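Local coordinates for protein predicted acetamidase/formamidase (Thermoanaerobacter tengcongensis, PDB 3TKK) that probably hydrolyses carbon-nitrogen bonds of linear amides such as formamide or acetamide, and binds zinc and calcium ions, at residues A[9-21]-A[136-148]. Sequence-based numbering, arbitrary orientation.
Sequences ADHHIFAFSKENK and VIGVAPKEGSINC
F16 packs against P141 with its CB and against the G138-V139 backbone with its ring, and can be followed outward from its backbone. F16 CB meets P141 CD at 3.8 Å. With CG anti to the carbonyl carbon (chi1 -73°), the ring reaches inward along V136-V139: CD2 approaches V139 O obliquely, F16 CE2 comes to 3.2 Å from G138 O, which lies near the ring plane, and CZ nears V136 CG1. That methyl, V136 CG1, sits in plane at the ring edge, 3.9 Å from F16 CE1. On the CD1-CE1 side C148 SG stands 4.7 Å from the centroid of the F16 ring, 56° off the ring normal, an oblique sulfur-aromatic contact. Outside the two segments, the ring of H154 meets that of F16, whose side chain also touches A181. The backbones of F16 and I146 form an antiparallel hydrogen-bonded pair, F16 N to I146 O and I146 N to F16 O, the latter with an N-H...O angle of 171°. This small two-stranded sheet, 15-16 with 146-147, lies beside strand 133-138, whose V136 packs near the calcium ligands N157 and D184. Cutting F16 back to an alanine would probably leave a gap against the G138-V139 backbone, with V136 CG1 and C148 SG losing their aromatic neighbour. At the turn S17-N20, a water accepts from K18 N and donates to P141 O and E143 O, while K18 NZ bridges E19 OE2 (2.7 Å) and, more loosely, E143 OE1 (3.4 Å).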
loop_
_atom_site.group_PDB
_atom_site.type_symbol
_atom_site.label_atom_id
_atom_site.label_comp_id
_atom_site.label_asym_id
_atom_site.label_seq_id
_atom_site.Cartn_x
_atom_site.Cartn_y
_atom_site.Cartn_z
ATOM N N ALA A 9 -2.218 32.443 -7.846
ATOM C CA ALA A 9 -2.398 31.931 -6.555
ATOM C C ALA A 9 -3.080 32.906 -5.588
ATOM O O ALA A 9 -3.488 32.452 -4.543
ATOM C CB ALA A 9 -1.057 31.418 -6.004
ATOM N N ASP A 10 -3.293 34.154 -6.025
ATOM C CA ASP A 10 -4.055 35.128 -5.285
ATOM C C ASP A 10 -5.512 34.753 -5.315
ATOM O O ASP A 10 -6.246 35.301 -4.528
ATOM C CB ASP A 10 -3.873 36.604 -5.719
ATOM C CG ASP A 10 -3.930 36.821 -7.229
ATOM O OD1 ASP A 10 -3.738 35.893 -8.038
ATOM O OD2 ASP A 10 -4.051 38.006 -7.643
ATOM N N HIS A 11 -5.934 33.811 -6.199
ATOM C CA HIS A 11 -7.312 33.325 -6.081
ATOM C C HIS A 11 -7.289 32.006 -5.342
ATOM O O HIS A 11 -6.995 30.978 -5.948
ATOM C CB HIS A 11 -7.951 33.126 -7.457
ATOM C CG HIS A 11 -8.017 34.368 -8.287
ATOM N ND1 HIS A 11 -9.179 35.091 -8.457
ATOM C CD2 HIS A 11 -7.066 34.996 -9.011
ATOM C CE1 HIS A 11 -8.923 36.125 -9.239
ATOM N NE2 HIS A 11 -7.655 36.071 -9.600
ATOM N N HIS A 12 -7.571 31.962 -4.050
ATOM C CA HIS A 12 -7.456 30.673 -3.393
ATOM C C HIS A 12 -8.504 30.571 -2.263
ATOM O O HIS A 12 -9.022 31.606 -1.822
ATOM C CB HIS A 12 -6.051 30.469 -2.735
ATOM C CG HIS A 12 -5.523 31.677 -2.003
ATOM N ND1 HIS A 12 -5.986 32.057 -0.754
ATOM C CD2 HIS A 12 -4.564 32.587 -2.333
ATOM C CE1 HIS A 12 -5.342 33.139 -0.344
ATOM N NE2 HIS A 12 -4.453 33.466 -1.265
ATOM N N ILE A 13 -8.668 29.358 -1.739
ATOM C CA ILE A 13 -9.657 29.119 -0.673
ATOM C C ILE A 13 -9.007 28.305 0.442
ATOM O O ILE A 13 -8.014 27.579 0.213
ATOM C CB ILE A 13 -10.760 28.259 -1.220
ATOM C CG1 ILE A 13 -10.175 26.903 -1.707
ATOM C CG2 ILE A 13 -11.554 29.042 -2.387
ATOM C CD1 ILE A 13 -11.174 26.151 -2.353
ATOM N N PHE A 14 -9.638 28.273 1.615
ATOM C CA PHE A 14 -9.102 27.472 2.685
ATOM C C PHE A 14 -10.026 26.270 2.979
ATOM O O PHE A 14 -9.661 25.382 3.709
ATOM C CB PHE A 14 -8.906 28.395 3.961
ATOM C CG PHE A 14 -7.712 29.331 3.784
ATOM C CD1 PHE A 14 -6.406 28.812 3.875
ATOM C CD2 PHE A 14 -7.902 30.649 3.375
ATOM C CE1 PHE A 14 -5.316 29.630 3.660
ATOM C CE2 PHE A 14 -6.837 31.491 3.112
ATOM C CZ PHE A 14 -5.510 30.992 3.263
ATOM N N ALA A 15 -11.264 26.294 2.484
ATOM C CA ALA A 15 -12.132 25.138 2.694
ATOM C C ALA A 15 -12.870 24.912 1.415
ATOM O O ALA A 15 -13.146 25.901 0.715
ATOM C CB ALA A 15 -13.163 25.464 3.881
ATOM N N PHE A 16 -13.219 23.658 1.082
ATOM C CA PHE A 16 -14.025 23.390 -0.178
ATOM C C PHE A 16 -15.469 23.649 0.174
ATOM O O PHE A 16 -15.977 23.060 1.158
ATOM C CB PHE A 16 -13.804 21.967 -0.698
ATOM C CG PHE A 16 -12.472 21.788 -1.325
ATOM C CD1 PHE A 16 -11.315 21.705 -0.563
ATOM C CD2 PHE A 16 -12.352 21.766 -2.735
ATOM C CE1 PHE A 16 -10.010 21.558 -1.239
ATOM C CE2 PHE A 16 -11.109 21.631 -3.398
ATOM C CZ PHE A 16 -9.934 21.574 -2.625
ATOM N N SER A 17 -16.119 24.587 -0.520
ATOM C CA SER A 17 -17.471 24.929 -0.058
ATOM C C SER A 17 -18.238 25.367 -1.279
ATOM O O SER A 17 -17.688 26.037 -2.164
ATOM C CB SER A 17 -17.449 26.072 0.987
ATOM O OG SER A 17 -18.805 26.570 1.128
ATOM N N LYS A 18 -19.504 25.001 -1.332
ATOM C CA LYS A 18 -20.354 25.390 -2.471
ATOM C C LYS A 18 -20.557 26.893 -2.506
ATOM O O LYS A 18 -21.013 27.429 -3.529
ATOM C CB LYS A 18 -21.744 24.763 -2.367
ATOM C CG LYS A 18 -22.536 25.210 -1.142
ATOM C CD LYS A 18 -23.943 24.640 -1.245
ATOM C CE LYS A 18 -24.505 24.449 0.119
ATOM N NZ LYS A 18 -25.264 25.784 0.506
ATOM N N GLU A 19 -20.238 27.549 -1.384
ATOM C CA GLU A 19 -20.469 28.999 -1.181
ATOM C C GLU A 19 -19.335 29.878 -1.734
ATOM O O GLU A 19 -19.525 31.082 -1.881
ATOM C CB GLU A 19 -20.644 29.327 0.290
ATOM C CG GLU A 19 -21.835 28.547 0.916
ATOM C CD GLU A 19 -23.157 28.962 0.254
ATOM O OE1 GLU A 19 -23.352 30.166 0.043
ATOM O OE2 GLU A 19 -24.018 28.112 -0.062
ATOM N N ASN A 20 -18.159 29.310 -1.974
ATOM C CA ASN A 20 -16.996 30.116 -2.443
ATOM C C ASN A 20 -17.278 30.541 -3.915
ATOM O O ASN A 20 -17.540 29.692 -4.786
ATOM C CB ASN A 20 -15.669 29.319 -2.371
ATOM C CG ASN A 20 -15.218 29.006 -0.892
ATOM O OD1 ASN A 20 -15.381 29.855 -0.023
ATOM N ND2 ASN A 20 -14.583 27.826 -0.654
ATOM N N LYS A 21 -17.188 31.819 -4.202
ATOM C CA LYS A 21 -17.408 32.278 -5.553
ATOM C C LYS A 21 -16.270 31.872 -6.488
ATOM O O LYS A 21 -15.112 31.963 -6.116
ATOM C CB LYS A 21 -17.400 33.811 -5.563
ATOM C CG LYS A 21 -18.517 34.448 -4.801
ATOM C CD LYS A 21 -19.799 34.391 -5.556
ATOM C CE LYS A 21 -20.731 33.382 -4.912
ATOM N NZ LYS A 21 -22.088 34.032 -4.722
ATOM N N VAL A 136 -3.547 18.309 -2.522
ATOM C CA VAL A 136 -4.912 18.792 -2.255
ATOM C C VAL A 136 -5.510 19.039 -3.676
ATOM O O VAL A 136 -4.992 19.843 -4.485
ATOM C CB VAL A 136 -4.850 20.058 -1.503
ATOM C CG1 VAL A 136 -6.184 20.856 -1.562
ATOM C CG2 VAL A 136 -4.564 19.771 0.046
ATOM N N ILE A 137 -6.627 18.387 -3.980
ATOM C CA ILE A 137 -7.282 18.691 -5.228
ATOM C C ILE A 137 -8.689 18.129 -5.102
ATOM O O ILE A 137 -8.879 17.029 -4.545
ATOM C CB ILE A 137 -6.653 18.108 -6.466
ATOM C CG1 ILE A 137 -7.560 18.432 -7.666
ATOM C CG2 ILE A 137 -6.397 16.538 -6.305
ATOM C CD1 ILE A 137 -6.578 18.133 -9.123
ATOM N N GLY A 138 -9.689 18.941 -5.460
ATOM C CA GLY A 138 -11.078 18.550 -5.161
ATOM C C GLY A 138 -12.096 19.485 -5.766
ATOM O O GLY A 138 -11.754 20.536 -6.347
ATOM N N VAL A 139 -13.360 19.149 -5.582
ATOM C CA VAL A 139 -14.464 20.001 -5.943
ATOM C C VAL A 139 -15.281 20.264 -4.671
ATOM O O VAL A 139 -14.978 19.742 -3.624
ATOM C CB VAL A 139 -15.374 19.236 -6.923
ATOM C CG1 VAL A 139 -14.575 18.807 -8.165
ATOM C CG2 VAL A 139 -16.024 17.902 -6.155
ATOM N N ALA A 140 -16.301 21.118 -4.789
ATOM C CA ALA A 140 -17.098 21.447 -3.621
ATOM C C ALA A 140 -17.979 20.262 -3.243
ATOM O O ALA A 140 -18.538 19.594 -4.086
ATOM C CB ALA A 140 -17.997 22.696 -3.863
ATOM N N PRO A 141 -18.077 20.006 -1.934
ATOM C CA PRO A 141 -19.028 19.055 -1.450
ATOM C C PRO A 141 -20.468 19.498 -1.632
ATOM O O PRO A 141 -20.772 20.702 -1.823
ATOM C CB PRO A 141 -18.739 18.952 0.081
ATOM C CG PRO A 141 -17.581 19.881 0.408
ATOM C CD PRO A 141 -17.395 20.783 -0.876
ATOM N N LYS A 142 -21.372 18.530 -1.516
ATOM C CA LYS A 142 -22.804 18.804 -1.667
ATOM C C LYS A 142 -23.231 19.835 -0.646
ATOM O O LYS A 142 -23.822 20.823 -0.965
ATOM C CB LYS A 142 -23.575 17.497 -1.489
ATOM C CG LYS A 142 -25.002 17.493 -2.086
ATOM C CD LYS A 142 -25.489 16.011 -1.971
ATOM C CE LYS A 142 -26.820 15.843 -1.177
ATOM N NZ LYS A 142 -26.734 14.473 -0.526
ATOM N N GLU A 143 -22.851 19.683 0.595
ATOM C CA GLU A 143 -23.432 20.604 1.577
ATOM C C GLU A 143 -22.412 21.386 2.432
ATOM O O GLU A 143 -21.930 22.441 1.995
ATOM C CB GLU A 143 -24.498 19.874 2.414
ATOM C CG GLU A 143 -25.429 20.832 3.261
ATOM C CD GLU A 143 -25.916 22.081 2.467
ATOM O OE1 GLU A 143 -25.481 23.237 2.764
ATOM O OE2 GLU A 143 -26.737 21.905 1.533
ATOM N N GLY A 144 -22.116 20.918 3.654
ATOM C CA GLY A 144 -21.329 21.745 4.602
ATOM C C GLY A 144 -19.898 21.888 4.063
ATOM O O GLY A 144 -19.321 20.919 3.498
ATOM N N SER A 145 -19.342 23.082 4.256
ATOM C CA SER A 145 -17.937 23.362 4.108
ATOM C C SER A 145 -16.963 22.291 4.697
ATOM O O SER A 145 -17.161 21.777 5.826
ATOM C CB SER A 145 -17.647 24.727 4.760
ATOM O OG SER A 145 -16.265 25.024 4.623
ATOM N N ILE A 146 -15.914 21.980 3.939
ATOM C CA ILE A 146 -14.887 21.087 4.424
ATOM C C ILE A 146 -13.491 21.672 4.274
ATOM O O ILE A 146 -12.976 21.834 3.208
ATOM C CB ILE A 146 -15.017 19.651 3.829
ATOM C CG1 ILE A 146 -16.389 19.050 4.239
ATOM C CG2 ILE A 146 -13.851 18.719 4.346
ATOM C CD1 ILE A 146 -16.803 17.685 3.517
ATOM N N ASN A 147 -12.887 21.990 5.397
ATOM C CA ASN A 147 -11.509 22.504 5.382
ATOM C C ASN A 147 -10.542 21.765 4.452
ATOM O O ASN A 147 -10.500 20.526 4.491
ATOM C CB ASN A 147 -10.982 22.418 6.823
ATOM C CG ASN A 147 -9.685 23.173 7.010
ATOM O OD1 ASN A 147 -8.564 22.627 6.833
ATOM N ND2 ASN A 147 -9.815 24.446 7.377
ATOM N N CYS A 148 -9.750 22.548 3.670
ATOM C CA CYS A 148 -8.677 22.099 2.782
ATOM C C CYS A 148 -7.796 20.969 3.222
ATOM O O CYS A 148 -7.329 20.219 2.386
ATOM C CB CYS A 148 -7.795 23.319 2.419
ATOM S SG CYS A 148 -8.731 24.152 1.189
HETATM O O HOH W 1 -20.517 22.632 -0.061
#